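Putative N-acetylmuramoyl-L-alanine amidase,autolysin cwp6 (Peptoclostridium difficile, PDB 5J72) probably acts as a zinc-dependent N-acetylmuramoyl-L-alanine amidase, an autolysin carrying cell wall-binding CWB2 domains in addition to its catalytic domain. Local coordinates at residues K452-D457 and K495-V500. Numbering follows the deposited sequence.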
# COMPACT_ATOMS: atom_id res chain seq x y z
N LYS A 452 -20.99 -16.07 -8.18
CA LYS A 452 -21.61 -15.20 -9.16
C LYS A 452 -20.56 -14.26 -9.80
O LYS A 452 -19.58 -13.89 -9.13
CB LYS A 452 -22.71 -14.39 -8.46
CG LYS A 452 -23.77 -15.29 -7.81
CD LYS A 452 -24.45 -16.24 -8.84
CE LYS A 452 -25.34 -17.27 -8.16
NZ LYS A 452 -26.40 -17.75 -9.09
N THR A 453 -20.75 -13.92 -11.10
CA THR A 453 -19.86 -13.02 -11.82
C THR A 453 -20.63 -11.83 -12.40
O THR A 453 -21.68 -12.02 -13.01
CB THR A 453 -19.19 -13.75 -12.95
OG1 THR A 453 -18.39 -14.78 -12.36
CG2 THR A 453 -18.30 -12.83 -13.81
N VAL A 454 -20.12 -10.62 -12.21
CA VAL A 454 -20.80 -9.42 -12.72
C VAL A 454 -19.75 -8.65 -13.54
O VAL A 454 -18.58 -8.64 -13.18
CB VAL A 454 -21.27 -8.54 -11.54
CG1 VAL A 454 -21.77 -7.20 -12.02
CG2 VAL A 454 -22.39 -9.25 -10.77
N VAL A 455 -20.18 -8.03 -14.62
CA VAL A 455 -19.29 -7.17 -15.39
C VAL A 455 -19.79 -5.78 -15.08
O VAL A 455 -20.99 -5.49 -15.17
CB VAL A 455 -19.31 -7.47 -16.87
CG1 VAL A 455 -18.59 -6.34 -17.67
CG2 VAL A 455 -18.63 -8.82 -17.16
N ILE A 456 -18.86 -4.87 -14.65
CA ILE A 456 -19.19 -3.49 -14.35
C ILE A 456 -18.55 -2.64 -15.48
O ILE A 456 -17.37 -2.79 -15.76
CB ILE A 456 -18.59 -3.09 -12.98
CG1 ILE A 456 -19.27 -3.91 -11.81
CG2 ILE A 456 -18.78 -1.61 -12.74
CD1 ILE A 456 -20.82 -3.58 -11.75
N ASP A 457 -19.34 -1.74 -16.09
CA ASP A 457 -18.82 -0.93 -17.20
C ASP A 457 -18.99 0.57 -16.96
O ASP A 457 -20.08 1.13 -17.10
CB ASP A 457 -19.61 -1.37 -18.49
CG ASP A 457 -19.32 -0.49 -19.70
OD1 ASP A 457 -18.14 -0.24 -19.97
OD2 ASP A 457 -20.31 -0.04 -20.37
N LYS A 495 -18.53 -8.97 -0.90
CA LYS A 495 -19.60 -9.96 -0.63
C LYS A 495 -19.33 -11.25 -1.38
O LYS A 495 -20.22 -12.08 -1.48
CB LYS A 495 -20.96 -9.38 -1.03
CG LYS A 495 -21.27 -8.10 -0.27
CD LYS A 495 -21.09 -8.37 1.21
CE LYS A 495 -22.04 -7.54 1.99
NZ LYS A 495 -21.35 -6.47 2.73
N GLY A 496 -18.12 -11.45 -1.91
CA GLY A 496 -17.80 -12.71 -2.57
C GLY A 496 -18.27 -12.86 -4.00
O GLY A 496 -18.29 -13.97 -4.52
N ILE A 497 -18.67 -11.75 -4.67
CA ILE A 497 -19.10 -11.83 -6.07
C ILE A 497 -17.90 -11.48 -6.96
O ILE A 497 -17.19 -10.54 -6.65
CB ILE A 497 -20.33 -10.84 -6.26
CG1 ILE A 497 -21.58 -11.41 -5.52
CG2 ILE A 497 -20.65 -10.64 -7.77
CD1 ILE A 497 -22.65 -10.38 -5.03
N ASN A 498 -17.64 -12.22 -8.00
CA ASN A 498 -16.54 -11.95 -8.90
C ASN A 498 -16.90 -10.79 -9.79
O ASN A 498 -18.00 -10.80 -10.34
CB ASN A 498 -16.29 -13.15 -9.79
CG ASN A 498 -16.02 -14.37 -8.96
OD1 ASN A 498 -16.55 -15.45 -9.26
ND2 ASN A 498 -15.26 -14.25 -7.86
N VAL A 499 -15.99 -9.83 -9.97
CA VAL A 499 -16.28 -8.67 -10.79
C VAL A 499 -15.25 -8.46 -11.79
O VAL A 499 -14.07 -8.49 -11.45
CB VAL A 499 -16.40 -7.40 -9.93
CG1 VAL A 499 -16.82 -6.20 -10.81
CG2 VAL A 499 -17.42 -7.60 -8.84
N VAL A 500 -15.65 -8.27 -13.05
CA VAL A 500 -14.67 -7.90 -14.07
C VAL A 500 -15.05 -6.47 -14.49
O VAL A 500 -16.21 -6.24 -14.85
CB VAL A 500 -14.73 -8.81 -15.35
CG1 VAL A 500 -13.79 -8.27 -16.40
CG2 VAL A 500 -14.35 -10.28 -15.02
O HOH W 1 -20.93 -15.21 -5.47
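Ile456 and Val499 pack together where strand 453-457 pairs in parallel with strand 498-500, an edge strand of the mixed six-stranded sheet in the amidase domain. Helix 477-494 makes the beta-alpha-beta crossover between them. Four backbone hydrogen bonds join the two segments, including Val454 N to Asn498 O (2.8 Å) and Val500 N to Val454 O (3.0 Å).

Followed outward, Ile456 CB lies 4.2 Å from Val499 CG1. Ile456 CG1, set beside the backbone N (chi1 -66°), comes within 3.5 Å of Val499 CG1, unusually tight. Ile456 CD1 bends back to 3.8 Å from Val454 CG1, while CG2, anti to the backbone N, points away from Val499. Branched, apolar types suit this buried face, covered by helix 477-494 over Ile456 and Val499 and by Ile633 of helix 619-637 over Val454 and Ile456; Val454 CG2 lies 3.7 Å from Ile497 CG2. On the other face the partly exposed side chains of Thr453 and Asn498, polar, water-tolerant types, cross at a slant, Thr453 OG1 3.7 Å from Asn498 OD1. Gly496, with positive phi, ends the crossover helix in a Schellman motif, and its O accepts from a water whose oxygen accepts from Lys452 N at 2.8 Å.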